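PDB 3LM3: DUF3863 domain-containing protein from Parabacteroides distasonis, which is of unknown function but is probably a glycoside hydrolase or deacetylase. Local coordinates for residues W218-Q230 with E345-I359. Numbering follows the deposited sequence. Where two conformers were deposited one is given.
Sequences WTMDFICARRSGQ and ERGSGLGDSYNNLEI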
loop_
_atom_site.group_PDB
_atom_site.type_symbol
_atom_site.label_atom_id
_atom_site.label_comp_id
_atom_site.label_asym_id
_atom_site.label_seq_id
_atom_site.Cartn_x
_atom_site.Cartn_y
_atom_site.Cartn_z
ATOM N N TRP A 218 -0.440 2.560 0.413
ATOM C CA TRP A 218 -0.845 3.925 0.100
ATOM C C TRP A 218 -1.195 4.059 -1.374
ATOM O O TRP A 218 -0.336 3.924 -2.250
ATOM C CB TRP A 218 0.269 4.946 0.381
ATOM C CG TRP A 218 0.820 5.075 1.756
ATOM C CD1 TRP A 218 0.517 6.053 2.659
ATOM C CD2 TRP A 218 1.809 4.254 2.369
ATOM N NE1 TRP A 218 1.254 5.884 3.796
ATOM C CE2 TRP A 218 2.076 4.800 3.636
ATOM C CE3 TRP A 218 2.508 3.121 1.961
ATOM C CZ2 TRP A 218 2.987 4.226 4.518
ATOM C CZ3 TRP A 218 3.431 2.556 2.839
ATOM C CH2 TRP A 218 3.647 3.112 4.109
ATOM N N THR A 219 -2.424 4.398 -1.685
ATOM C CA THR A 219 -2.817 4.578 -3.080
ATOM C C THR A 219 -2.054 5.757 -3.684
ATOM O O THR A 219 -2.111 6.872 -3.165
ATOM C CB THR A 219 -4.318 4.801 -3.188
ATOM O OG1 THR A 219 -4.997 3.670 -2.614
ATOM C CG2 THR A 219 -4.747 5.014 -4.655
HETATM N N MSE A 220 -1.388 5.485 -4.802
HETATM C CA MSE A 220 -0.608 6.484 -5.526
HETATM C C MSE A 220 -1.392 7.191 -6.617
HETATM O O MSE A 220 -2.259 6.605 -7.268
HETATM C CB MSE A 220 0.596 5.838 -6.186
HETATM C CG MSE A 220 1.626 5.320 -5.233
HETATM SE SE MSE A 220 2.450 6.710 -4.194
HETATM C CE MSE A 220 1.389 6.607 -2.652
ATOM N N ASP A 221 -1.011 8.445 -6.859
ATOM C CA ASP A 221 -1.346 9.089 -8.127
ATOM C C ASP A 221 -0.359 8.492 -9.118
ATOM O O ASP A 221 0.844 8.711 -9.018
ATOM C CB ASP A 221 -1.188 10.591 -7.983
ATOM C CG ASP A 221 -1.559 11.344 -9.269
ATOM O OD1 ASP A 221 -1.291 10.796 -10.364
ATOM O OD2 ASP A 221 -2.139 12.473 -9.183
ATOM N N PHE A 222 -0.877 7.734 -10.083
ATOM C CA PHE A 222 -0.007 7.000 -11.001
ATOM C C PHE A 222 0.941 7.907 -11.779
ATOM O O PHE A 222 2.079 7.527 -12.076
ATOM C CB PHE A 222 -0.826 6.173 -11.997
ATOM C CG PHE A 222 -1.529 4.984 -11.403
ATOM C CD1 PHE A 222 -0.813 3.980 -10.787
ATOM C CD2 PHE A 222 -2.885 4.783 -11.613
ATOM C CE1 PHE A 222 -1.443 2.857 -10.308
ATOM C CE2 PHE A 222 -3.524 3.646 -11.130
ATOM C CZ PHE A 222 -2.795 2.674 -10.516
ATOM N N ILE A 223 0.502 9.111 -12.115
ATOM C CA ILE A 223 1.377 10.044 -12.834
ATOM C C ILE A 223 2.558 10.461 -11.951
ATOM O O ILE A 223 3.711 10.476 -12.404
ATOM C CB ILE A 223 0.571 11.246 -13.365
ATOM C CG1 ILE A 223 -0.330 10.739 -14.525
ATOM C CG2 ILE A 223 1.500 12.349 -13.861
ATOM C CD1 ILE A 223 -1.397 11.701 -14.972
ATOM N N CYS A 224 2.309 10.769 -10.686
ATOM C CA CYS A 224 3.382 11.146 -9.780
ATOM C C CYS A 224 4.355 9.995 -9.542
ATOM O O CYS A 224 5.571 10.194 -9.424
ATOM C CB CYS A 224 2.821 11.600 -8.443
ATOM S SG CYS A 224 1.605 12.955 -8.543
ATOM N N ALA A 225 3.807 8.783 -9.462
ATOM C CA ALA A 225 4.567 7.602 -9.045
ATOM C C ALA A 225 5.485 7.058 -10.108
ATOM O O ALA A 225 6.258 6.148 -9.825
ATOM C CB ALA A 225 3.589 6.517 -8.552
ATOM N N ARG A 226 5.442 7.575 -11.338
ATOM C CA ARG A 226 6.389 7.183 -12.378
ATOM C C ARG A 226 7.817 7.488 -11.976
ATOM O O ARG A 226 8.729 6.776 -12.374
ATOM C CB ARG A 226 6.139 7.946 -13.694
ATOM C CG ARG A 226 4.820 7.700 -14.350
ATOM C CD ARG A 226 4.633 8.694 -15.504
ATOM N NE ARG A 226 4.688 10.070 -15.015
ATOM C CZ ARG A 226 5.304 11.101 -15.586
ATOM N NH1 ARG A 226 5.914 10.986 -16.770
ATOM N NH2 ARG A 226 5.289 12.278 -14.999
ATOM N N ARG A 227 8.028 8.562 -11.233
ATOM C CA ARG A 227 9.374 9.029 -10.849
ATOM C C ARG A 227 9.993 8.217 -9.733
ATOM O O ARG A 227 9.304 7.643 -8.955
ATOM C CB ARG A 227 9.324 10.468 -10.347
ATOM C CG ARG A 227 9.440 11.522 -11.401
ATOM C CD ARG A 227 8.252 11.533 -12.363
ATOM N NE ARG A 227 8.482 12.479 -13.456
ATOM C CZ ARG A 227 8.426 13.820 -13.362
ATOM N NH1 ARG A 227 8.166 14.433 -12.223
ATOM N NH2 ARG A 227 8.678 14.550 -14.441
ATOM N N SER A 228 11.335 8.219 -9.700
ATOM C CA SER A 228 12.120 7.826 -8.532
ATOM C C SER A 228 12.389 9.070 -7.717
ATOM O O SER A 228 12.712 10.099 -8.291
ATOM C CB SER A 228 13.467 7.204 -8.970
ATOM O OG SER A 228 14.219 6.696 -7.869
ATOM N N GLY A 229 12.258 8.957 -6.396
ATOM C CA GLY A 229 12.581 10.022 -5.462
ATOM C C GLY A 229 11.686 11.260 -5.539
ATOM O O GLY A 229 10.513 11.165 -5.934
ATOM N N GLN A 230 12.244 12.421 -5.182
ATOM C CA GLN A 230 11.441 13.602 -4.863
ATOM C C GLN A 230 12.318 14.832 -4.733
ATOM O O GLN A 230 13.524 14.711 -4.469
ATOM C CB GLN A 230 10.721 13.397 -3.539
ATOM C CG GLN A 230 11.670 13.344 -2.328
ATOM C CD GLN A 230 10.952 13.539 -1.006
ATOM O OE1 GLN A 230 10.504 14.643 -0.683
ATOM N NE2 GLN A 230 10.828 12.466 -0.242
ATOM N N GLU A 345 -5.902 7.368 -16.045
ATOM C CA GLU A 345 -5.822 8.620 -15.290
ATOM C C GLU A 345 -5.256 9.722 -16.139
ATOM O O GLU A 345 -4.286 9.508 -16.836
ATOM C CB GLU A 345 -4.916 8.446 -14.081
ATOM C CG GLU A 345 -4.816 9.714 -13.228
ATOM C CD GLU A 345 -3.563 9.849 -12.430
ATOM O OE1 GLU A 345 -2.786 8.879 -12.334
ATOM O OE2 GLU A 345 -3.367 10.949 -11.821
ATOM N N ARG A 346 -5.859 10.899 -16.054
ATOM C CA ARG A 346 -5.217 12.135 -16.503
ATOM C C ARG A 346 -4.769 12.937 -15.298
ATOM O O ARG A 346 -5.319 12.805 -14.199
ATOM C CB ARG A 346 -6.120 12.971 -17.396
ATOM C CG ARG A 346 -6.322 12.364 -18.733
ATOM C CD ARG A 346 -7.268 13.184 -19.582
ATOM N NE ARG A 346 -7.308 12.639 -20.930
ATOM C CZ ARG A 346 -7.834 13.273 -21.980
ATOM N NH1 ARG A 346 -8.386 14.467 -21.841
ATOM N NH2 ARG A 346 -7.800 12.686 -23.169
ATOM N N GLY A 347 -3.747 13.770 -15.459
ATOM C CA GLY A 347 -3.241 14.522 -14.313
ATOM C C GLY A 347 -4.300 15.435 -13.728
ATOM O O GLY A 347 -5.170 15.941 -14.454
ATOM N N SER A 348 -4.222 15.678 -12.426
ATOM C CA SER A 348 -5.151 16.582 -11.769
ATOM C C SER A 348 -4.957 18.020 -12.184
ATOM O O SER A 348 -5.840 18.855 -11.999
ATOM C CB SER A 348 -5.022 16.497 -10.258
ATOM O OG SER A 348 -3.756 16.953 -9.809
ATOM N N GLY A 349 -3.775 18.352 -12.693
ATOM C CA GLY A 349 -3.445 19.748 -12.881
ATOM C C GLY A 349 -2.897 20.455 -11.662
ATOM O O GLY A 349 -2.761 21.702 -11.673
ATOM N N LEU A 350 -2.617 19.710 -10.601
ATOM C CA LEU A 350 -2.007 20.238 -9.409
ATOM C C LEU A 350 -0.634 19.611 -9.212
ATOM O O LEU A 350 -0.476 18.400 -9.314
ATOM C CB LEU A 350 -2.886 19.927 -8.205
ATOM C CG LEU A 350 -4.359 20.344 -8.310
ATOM C CD1 LEU A 350 -5.129 19.730 -7.112
ATOM C CD2 LEU A 350 -4.478 21.847 -8.348
ATOM N N GLY A 351 0.352 20.461 -8.920
ATOM C CA GLY A 351 1.704 19.973 -8.615
ATOM C C GLY A 351 2.278 19.128 -9.730
ATOM O O GLY A 351 2.241 19.513 -10.904
ATOM N N ASP A 352 2.835 17.987 -9.387
ATOM C CA ASP A 352 3.426 17.106 -10.381
ATOM C C ASP A 352 2.451 16.103 -11.002
ATOM O O ASP A 352 2.850 15.206 -11.725
ATOM C CB ASP A 352 4.674 16.395 -9.805
ATOM C CG ASP A 352 4.376 15.542 -8.576
ATOM O OD1 ASP A 352 3.411 15.839 -7.862
ATOM O OD2 ASP A 352 5.167 14.603 -8.310
ATOM N N SER A 353 1.148 16.256 -10.749
ATOM C CA SER A 353 0.136 15.453 -11.450
ATOM C C SER A 353 -0.214 16.207 -12.751
ATOM O O SER A 353 -1.263 16.836 -12.874
ATOM C CB SER A 353 -1.092 15.246 -10.553
ATOM O OG SER A 353 -2.035 14.345 -11.130
ATOM N N TYR A 354 0.697 16.117 -13.708
ATOM C CA TYR A 354 0.693 16.994 -14.885
ATOM C C TYR A 354 -0.521 16.767 -15.756
ATOM O O TYR A 354 -0.854 15.639 -16.150
ATOM C CB TYR A 354 2.006 16.883 -15.686
ATOM C CG TYR A 354 3.178 17.342 -14.845
ATOM C CD1 TYR A 354 3.299 18.657 -14.416
ATOM C CD2 TYR A 354 4.179 16.447 -14.460
ATOM C CE1 TYR A 354 4.344 19.073 -13.617
ATOM C CE2 TYR A 354 5.215 16.861 -13.642
ATOM C CZ TYR A 354 5.317 18.174 -13.253
ATOM O OH TYR A 354 6.325 18.620 -12.426
ATOM N N ASN A 355 -1.190 17.868 -16.100
ATOM C CA ASN A 355 -2.477 17.785 -16.768
ATOM C C ASN A 355 -2.434 17.244 -18.188
ATOM O O ASN A 355 -3.430 16.722 -18.643
ATOM C CB ASN A 355 -3.227 19.140 -16.726
ATOM C CG ASN A 355 -2.499 20.296 -17.393
ATOM O OD1 ASN A 355 -1.442 20.143 -18.026
ATOM N ND2 ASN A 355 -3.117 21.491 -17.305
ATOM N N ASN A 356 -1.291 17.371 -18.850
ATOM C CA ASN A 356 -1.164 16.992 -20.232
ATOM C C ASN A 356 -0.950 15.499 -20.414
ATOM O O ASN A 356 -0.933 15.032 -21.554
ATOM C CB ASN A 356 0.012 17.725 -20.876
ATOM C CG ASN A 356 1.346 17.269 -20.331
ATOM O OD1 ASN A 356 1.634 17.455 -19.157
ATOM N ND2 ASN A 356 2.188 16.691 -21.206
ATOM N N LEU A 357 -0.809 14.769 -19.305
ATOM C CA LEU A 357 -0.518 13.337 -19.372
ATOM C C LEU A 357 -1.740 12.470 -19.136
ATOM O O LEU A 357 -2.554 12.741 -18.243
ATOM C CB LEU A 357 0.585 12.996 -18.362
ATOM C CG LEU A 357 1.943 13.657 -18.583
ATOM C CD1 LEU A 357 2.898 13.317 -17.433
ATOM C CD2 LEU A 357 2.564 13.262 -19.939
ATOM N N GLU A 358 -1.861 11.405 -19.938
ATOM C CA GLU A 358 -2.836 10.359 -19.744
ATOM C C GLU A 358 -2.066 9.062 -19.584
ATOM O O GLU A 358 -1.246 8.684 -20.470
ATOM C CB GLU A 358 -3.787 10.238 -20.921
ATOM C CG GLU A 358 -4.811 9.143 -20.728
ATOM C CD GLU A 358 -5.851 9.161 -21.825
ATOM O OE1 GLU A 358 -6.803 9.962 -21.745
ATOM O OE2 GLU A 358 -5.690 8.397 -22.786
ATOM N N ILE A 359 -2.279 8.378 -18.452
ATOM C CA ILE A 359 -1.623 7.098 -18.191
ATOM C C ILE A 359 -2.654 5.992 -18.172
ATOM O O ILE A 359 -3.758 6.182 -17.644
ATOM C CB ILE A 359 -0.772 7.118 -16.886
ATOM C CG1 ILE A 359 0.090 5.852 -16.784
ATOM C CG2 ILE A 359 -1.644 7.281 -15.606
ATOM C CD1 ILE A 359 1.200 6.017 -15.749
HETATM O O HOH W 1 5.052 13.648 -12.449
HETATM O O HOH W 2 6.362 12.864 -9.938
#
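With CG anti to the backbone N in both D221 and E345 (chi1 -179° in each), the two side chains cross at about a right angle, their carboxylate planes 54° apart, and D221 OD1 lies 2.5 Å from E345 OE2. E345 OE2 also hydrogen-bonds H264 of helix 255-277. The other D221 oxygen, OD2, accepts from S353 OG at 2.7 Å on its syn side; that hydroxyl in turn accepts from S348 N, joining the two ends of the loop 347-353. D221 is the N-cap of the short helix 222-225: its OD1 takes a weak bond from I223 N, which also makes a weak hydrogen bond to E345 OE1. This helix end packs on the hairpin formed by antiparallel strands 341-346 and 357-363, at the edge of a four-stranded sheet, and on its connecting loop. I223 is the apolar wedge: CD1 presses against G347 N at 3.2 Å, CG2 faces L357 CD1, and CG1 slides past I359 CG2, which also touches F222 CB. Farther along, the R226 chain folds back at chi3 (-59°), sending NE in the carbonyl plane to a lone pair of I223 O (2.8 Å), while L357 CD1 sits over one guanidinium face, toward its rim. Water 1 links R226 NH2 to D352 O; water 2 joins C224 O to D352 OD2, whose carboxylate is salt-bridged through OD1 to R242.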